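Local coordinates for protein glutathione S-transferase (PDB 2DSA) that probably transfers glutathione as a dimeric bacterial GST, able to dechlorinate metabolites of polychlorinated biphenyls reductively, at residues 100-105 with 132-136; 140-145 with 181-185. All coordinates share one frame; numbering follows the deposited sequence.

Interaction 1 of 2, residues 100-105 with 132-136. With GSH (glutathione), chain G.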
loop_
_atom_site.group_PDB
_atom_site.type_symbol
_atom_site.label_atom_id
_atom_site.label_comp_id
_atom_site.label_asym_id
_atom_site.label_seq_id
_atom_site.Cartn_x
_atom_site.Cartn_y
_atom_site.Cartn_z
ATOM N N PHE A 100 -5.491 0.185 0.528
ATOM C CA PHE A 100 -6.461 1.160 0.035
ATOM C C PHE A 100 -6.218 2.580 0.552
ATOM O O PHE A 100 -6.173 3.539 -0.229
ATOM C CB PHE A 100 -7.894 0.737 0.370
ATOM C CG PHE A 100 -8.944 1.655 -0.210
ATOM C CD1 PHE A 100 -9.508 1.387 -1.461
ATOM C CD2 PHE A 100 -9.366 2.799 0.486
ATOM C CE1 PHE A 100 -10.470 2.224 -2.004
ATOM C CE2 PHE A 100 -10.327 3.644 -0.044
ATOM C CZ PHE A 100 -10.889 3.362 -1.290
ATOM N N ILE A 101 -6.069 2.722 1.864
ATOM C CA ILE A 101 -5.849 4.044 2.439
ATOM C C ILE A 101 -4.561 4.643 1.878
ATOM O O ILE A 101 -4.522 5.815 1.493
ATOM C CB ILE A 101 -5.885 4.036 3.988
ATOM C CG1 ILE A 101 -7.262 3.600 4.476
ATOM C CG2 ILE A 101 -5.558 5.418 4.539
ATOM C CD1 ILE A 101 -7.285 2.931 5.833
ATOM N N SER A 102 -3.525 3.823 1.799
ATOM C CA SER A 102 -2.213 4.263 1.331
ATOM C C SER A 102 -2.173 4.663 -0.159
ATOM O O SER A 102 -1.692 5.747 -0.501
ATOM C CB SER A 102 -1.182 3.167 1.610
ATOM O OG SER A 102 0.029 3.417 0.927
ATOM N N SER A 103 -2.656 3.772 -1.026
ATOM C CA SER A 103 -2.516 3.947 -2.478
ATOM C C SER A 103 -3.659 4.760 -3.094
ATOM O O SER A 103 -3.458 5.457 -4.093
ATOM C CB SER A 103 -2.421 2.596 -3.177
ATOM O OG SER A 103 -3.646 1.873 -3.043
ATOM N N GLU A 104 -4.844 4.669 -2.492
ATOM C CA GLU A 104 -6.055 5.255 -3.051
ATOM C C GLU A 104 -6.456 6.562 -2.378
ATOM O O GLU A 104 -7.223 7.336 -2.950
ATOM C CB GLU A 104 -7.226 4.255 -2.992
ATOM C CG GLU A 104 -6.976 2.893 -3.729
ATOM C CD GLU A 104 -6.689 3.052 -5.223
ATOM O OE1 GLU A 104 -5.927 2.236 -5.791
ATOM O OE2 GLU A 104 -7.220 4.008 -5.833
ATOM N N LEU A 105 -5.970 6.805 -1.163
ATOM C CA LEU A 105 -6.343 8.018 -0.446
ATOM C C LEU A 105 -5.126 8.903 -0.196
ATOM O O LEU A 105 -5.014 9.994 -0.759
ATOM C CB LEU A 105 -7.081 7.691 0.859
ATOM C CG LEU A 105 -8.476 7.067 0.809
ATOM C CD1 LEU A 105 -9.007 6.860 2.229
ATOM C CD2 LEU A 105 -9.469 7.923 -0.017
ATOM N N ARG A 132 -13.389 7.977 -4.233
ATOM C CA ARG A 132 -12.793 7.054 -3.289
ATOM C C ARG A 132 -13.350 7.294 -1.878
ATOM O O ARG A 132 -13.755 6.340 -1.208
ATOM C CB ARG A 132 -11.267 7.172 -3.382
ATOM C CG ARG A 132 -10.535 5.851 -3.650
ATOM C CD ARG A 132 -10.203 5.525 -5.109
ATOM N NE ARG A 132 -11.294 4.805 -5.746
ATOM C CZ ARG A 132 -11.265 4.255 -6.962
ATOM N NH1 ARG A 132 -10.167 4.255 -7.708
ATOM N NH2 ARG A 132 -12.356 3.676 -7.421
ATOM N N LEU A 133 -13.426 8.562 -1.451
ATOM C CA LEU A 133 -14.105 8.939 -0.187
ATOM C C LEU A 133 -15.594 8.564 -0.124
ATOM O O LEU A 133 -16.133 8.319 0.955
ATOM C CB LEU A 133 -13.963 10.434 0.105
ATOM C CG LEU A 133 -12.593 11.065 0.361
ATOM C CD1 LEU A 133 -12.756 12.580 0.435
ATOM C CD2 LEU A 133 -11.887 10.510 1.622
ATOM N N GLY A 134 -16.258 8.539 -1.280
ATOM C CA GLY A 134 -17.619 8.015 -1.369
ATOM C C GLY A 134 -17.667 6.546 -0.981
ATOM O O GLY A 134 -18.525 6.128 -0.200
ATOM N N GLN A 135 -16.733 5.759 -1.513
ATOM C CA GLN A 135 -16.677 4.338 -1.184
ATOM C C GLN A 135 -16.491 4.097 0.327
ATOM O O GLN A 135 -17.116 3.199 0.903
ATOM C CB GLN A 135 -15.588 3.633 -1.993
ATOM C CG GLN A 135 -15.515 2.116 -1.761
ATOM C CD GLN A 135 -14.329 1.472 -2.447
ATOM O OE1 GLN A 135 -13.579 2.126 -3.195
ATOM N NE2 GLN A 135 -14.135 0.184 -2.187
ATOM N N VAL A 136 -15.655 4.913 0.965
ATOM C CA VAL A 136 -15.392 4.768 2.406
ATOM C C VAL A 136 -16.572 5.230 3.249
ATOM O O VAL A 136 -16.868 4.636 4.287
ATOM C CB VAL A 136 -14.110 5.519 2.843
ATOM C CG1 VAL A 136 -13.754 5.173 4.269
ATOM C CG2 VAL A 136 -12.963 5.175 1.919
HETATM N N1 GSH G . -4.922 -0.080 -5.049
HETATM C CA1 GSH G . -5.303 -1.101 -6.001
HETATM C C1 GSH G . -4.462 -2.312 -5.759
HETATM O O11 GSH G . -4.964 -3.431 -5.930
HETATM O O12 GSH G . -3.254 -2.209 -5.407
HETATM C CB1 GSH G . -5.049 -0.611 -7.421
HETATM C CG1 GSH G . -5.557 -1.593 -8.472
HETATM C CD1 GSH G . -5.325 -1.040 -9.860
HETATM O OE1 GSH G . -4.642 0.174 -10.031
HETATM N N2 GSH G . -5.770 -1.763 -10.895
HETATM C CA2 GSH G . -5.759 -1.277 -12.267
HETATM C C2 GSH G . -7.160 -1.238 -12.817
HETATM O O2 GSH G . -8.068 -2.288 -12.577
HETATM C CB2 GSH G . -4.923 -2.183 -13.169
HETATM S SG2 GSH G . -3.138 -2.238 -12.833
HETATM N N3 GSH G . -7.508 -0.179 -13.539
HETATM C CA3 GSH G . -7.937 1.055 -12.908
HETATM C C3 GSH G . -9.425 1.255 -12.923
HETATM O O31 GSH G . -10.005 1.718 -11.907
HETATM O O32 GSH G . -10.077 0.970 -13.955
#

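Interaction 2 of 2, residues 140-145 with 181-185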
loop_
_atom_site.group_PDB
_atom_site.type_symbol
_atom_site.label_atom_id
_atom_site.label_comp_id
_atom_site.label_asym_id
_atom_site.label_seq_id
_atom_site.Cartn_x
_atom_site.Cartn_y
_atom_site.Cartn_z
ATOM N N LEU A 140 -18.612 3.066 6.021
ATOM C CA LEU A 140 -18.784 3.514 7.399
ATOM C C LEU A 140 -20.217 3.950 7.748
ATOM O O LEU A 140 -20.475 4.429 8.861
ATOM C CB LEU A 140 -17.750 4.596 7.741
ATOM C CG LEU A 140 -16.285 4.129 7.798
ATOM C CD1 LEU A 140 -15.343 5.310 7.818
ATOM C CD2 LEU A 140 -16.006 3.203 8.994
ATOM N N GLU A 141 -21.141 3.744 6.802
ATOM C CA GLU A 141 -22.551 4.106 6.973
ATOM C C GLU A 141 -23.315 3.277 7.991
ATOM O O GLU A 141 -24.109 3.829 8.763
ATOM C CB GLU A 141 -23.295 4.033 5.647
ATOM C CG GLU A 141 -23.734 5.380 5.119
ATOM C CD GLU A 141 -24.399 5.268 3.765
ATOM O OE1 GLU A 141 -24.167 6.166 2.916
ATOM O OE2 GLU A 141 -25.143 4.276 3.541
ATOM N N HIS A 142 -23.103 1.961 7.987
ATOM C CA HIS A 142 -23.869 1.087 8.879
ATOM C C HIS A 142 -23.009 0.368 9.921
ATOM O O HIS A 142 -23.522 -0.444 10.698
ATOM C CB HIS A 142 -24.736 0.091 8.080
ATOM C CG HIS A 142 -25.616 0.741 7.054
ATOM N ND1 HIS A 142 -26.718 1.502 7.389
ATOM C CD2 HIS A 142 -25.550 0.749 5.700
ATOM C CE1 HIS A 142 -27.290 1.953 6.285
ATOM N NE2 HIS A 142 -26.601 1.512 5.247
ATOM N N ALA A 143 -21.713 0.674 9.942
ATOM C CA ALA A 143 -20.796 0.122 10.945
ATOM C C ALA A 143 -19.823 1.208 11.423
ATOM O O ALA A 143 -19.428 2.073 10.636
ATOM C CB ALA A 143 -20.053 -1.095 10.383
ATOM N N PRO A 144 -19.452 1.190 12.717
ATOM C CA PRO A 144 -18.625 2.285 13.235
ATOM C C PRO A 144 -17.176 2.313 12.709
ATOM O O PRO A 144 -16.590 3.386 12.596
ATOM C CB PRO A 144 -18.666 2.070 14.745
ATOM C CG PRO A 144 -18.947 0.619 14.921
ATOM C CD PRO A 144 -19.781 0.198 13.759
ATOM N N TYR A 145 -16.617 1.145 12.389
ATOM C CA TYR A 145 -15.235 1.041 11.927
ATOM C C TYR A 145 -15.140 0.226 10.644
ATOM O O TYR A 145 -16.114 -0.416 10.245
ATOM C CB TYR A 145 -14.347 0.451 13.034
ATOM C CG TYR A 145 -14.494 1.197 14.329
ATOM C CD1 TYR A 145 -15.184 0.637 15.400
ATOM C CD2 TYR A 145 -13.991 2.488 14.469
ATOM C CE1 TYR A 145 -15.341 1.331 16.588
ATOM C CE2 TYR A 145 -14.149 3.179 15.637
ATOM C CZ TYR A 145 -14.827 2.598 16.689
ATOM O OH TYR A 145 -14.977 3.299 17.855
ATOM N N PHE A 181 -17.361 9.311 11.852
ATOM C CA PHE A 181 -16.183 8.481 12.111
ATOM C C PHE A 181 -15.064 9.290 12.769
ATOM O O PHE A 181 -14.436 8.817 13.711
ATOM C CB PHE A 181 -15.714 7.816 10.806
ATOM C CG PHE A 181 -14.354 7.172 10.891
ATOM C CD1 PHE A 181 -14.219 5.850 11.307
ATOM C CD2 PHE A 181 -13.209 7.882 10.521
ATOM C CE1 PHE A 181 -12.961 5.254 11.368
ATOM C CE2 PHE A 181 -11.954 7.296 10.584
ATOM C CZ PHE A 181 -11.831 5.985 11.003
ATOM N N GLN A 182 -14.834 10.510 12.284
ATOM C CA GLN A 182 -13.823 11.403 12.864
ATOM C C GLN A 182 -14.054 11.674 14.341
ATOM O O GLN A 182 -13.107 11.677 15.129
ATOM C CB GLN A 182 -13.784 12.726 12.118
ATOM C CG GLN A 182 -13.127 12.631 10.772
ATOM C CD GLN A 182 -13.094 13.949 10.052
ATOM O OE1 GLN A 182 -12.029 14.423 9.645
ATOM N NE2 GLN A 182 -14.260 14.567 9.898
ATOM N N GLY A 183 -15.315 11.901 14.710
ATOM C CA GLY A 183 -15.676 12.167 16.097
ATOM C C GLY A 183 -15.586 10.939 16.983
ATOM O O GLY A 183 -15.284 11.038 18.169
ATOM N N ARG A 184 -15.858 9.782 16.390
ATOM C CA ARG A 184 -15.779 8.490 17.052
ATOM C C ARG A 184 -14.332 8.145 17.426
ATOM O O ARG A 184 -14.065 7.692 18.539
ATOM C CB ARG A 184 -16.355 7.426 16.115
ATOM C CG ARG A 184 -16.793 6.151 16.785
ATOM C CD ARG A 184 -17.979 5.520 16.061
ATOM N NE ARG A 184 -17.756 5.463 14.623
ATOM C CZ ARG A 184 -18.584 5.939 13.696
ATOM N NH1 ARG A 184 -19.746 6.509 14.017
ATOM N NH2 ARG A 184 -18.242 5.818 12.428
ATOM N N VAL A 185 -13.410 8.369 16.490
ATOM C CA VAL A 185 -11.997 8.057 16.675
ATOM C C VAL A 185 -11.241 9.180 17.388
ATOM O O VAL A 185 -10.444 8.915 18.293
ATOM C CB VAL A 185 -11.309 7.719 15.324
ATOM C CG1 VAL A 185 -9.822 7.449 15.523
ATOM C CG2 VAL A 185 -11.963 6.517 14.681
HETATM O O HOH W 1 -19.671 6.381 10.504
HETATM O O HOH W 2 -13.359 5.149 18.885
#

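Interaction 1 of 2, residues 100-105 with 132-136
Glu104 OE1 has two charged partners, glutathione and Lys107 of the second subunit, while OE2 turns to Arg132. OE1 accepts a 2.6 Å hydrogen bond from the amino nitrogen N1 of glutathione and forms a salt bridge with the lysine. Glu104 OE2 lies 3.5 Å from Arg132 NH1, a long salt bridge, with the carboxylate and guanidinium planes 79° apart. Arg132 is bent at chi2 and chi3, bringing CD to 3.4 Å from Glu104 OE2. The two segments run roughly antiparallel (150° between their directions) in the all-helical C-terminal domain of the GST fold. This glutathione is held by Glu65, Val52 and Gly66 of the second subunit, so Glu104 reaches across the dimer interface to a shared site; Arg132 probably helps to hold the carboxylate. Next to the charged pair, the far end of the Phe100 ring, CG anti to the backbone N (chi1 -175°), meets three side chains of 132-136. Phe100 CZ lies 3.4 Å from Arg132 CG. Phe100 CE1 approaches Gln135 OE1 to 3.3 Å, and CE2 meets Val136 CG2 at 3.6 Å. Glu104 CB sits over the centre of one ring face. Leu105 CD2 touches both Arg132 CB and Leu133 CD2, each at 3.9 Å.

Interaction 2 of 2, residues 140-145 with 181-185
A polar and aromatic contact packs the loop that follows helix 119-139 against one side of helix 176-186, in the part of the C-terminal domain away from the glutathione sites. Its polar centre is the carbonyl of Pro144, which Arg184 approaches with two nitrogens: NH2 bonds to Pro144 O at 2.9 Å, with a bent N-H...O angle of 132°, and NE adds a weak bond to the same Pro144 O at 3.1 Å. Arg184 gets there with CG anti to the backbone N (chi1 -160°) and further bends at chi2 and chi3, which lay one guanidinium face against the CA and CB of Pro144. NH2 also donates to a water that in turn gives a 2.7 Å hydrogen bond to Leu140 O, so the first residue beyond the helix is tied in as well. A second water spans Tyr145 OH and Arg184 O, 2.7 Å from each. The Tyr145 ring stands almost perpendicular to the guanidinium, 86° between planes, and its OH rests 3.5 Å from Arg184 CG, while Val185 CG2 packs at the ring edge. Phe181 is sandwiched: Leu140 CD1 sits over one face in a CH-pi contact, 4.1 Å from the ring centroid, Val185 CG2 lies over the opposite face, toward its rim, and Pro144 O lies at the edge, 3.7 Å from Phe181 CD1. Leu158, Asp155 and Phe159 of helix 153-163 back this layer. Loop 140-145 and helices 153-163 and 176-186 form part of the helical C-terminal domain of the GST fold.

Overall arrangement
From the N terminus, the chain first builds the thioredoxin-like N-terminal domain of sheet and helices, then enters the helical domain through helix 89-109. Interaction 1 closes a loop of 26 residues, bringing helix 119-139 back alongside helix 89-109 at the dimer interface. Only a few residues further on, 140-145 leaves helix 119-139 and opens interaction 2, which closes a second loop of 35 residues, containing helix 153-163, onto helix 176-186. The two loops lie in series, neither nested nor crossed, with centres about 15 Å apart. Helix 119-139 and the loop after it thus link the subunit interface to helix 176-186, and helix 153-163 touches both contacts.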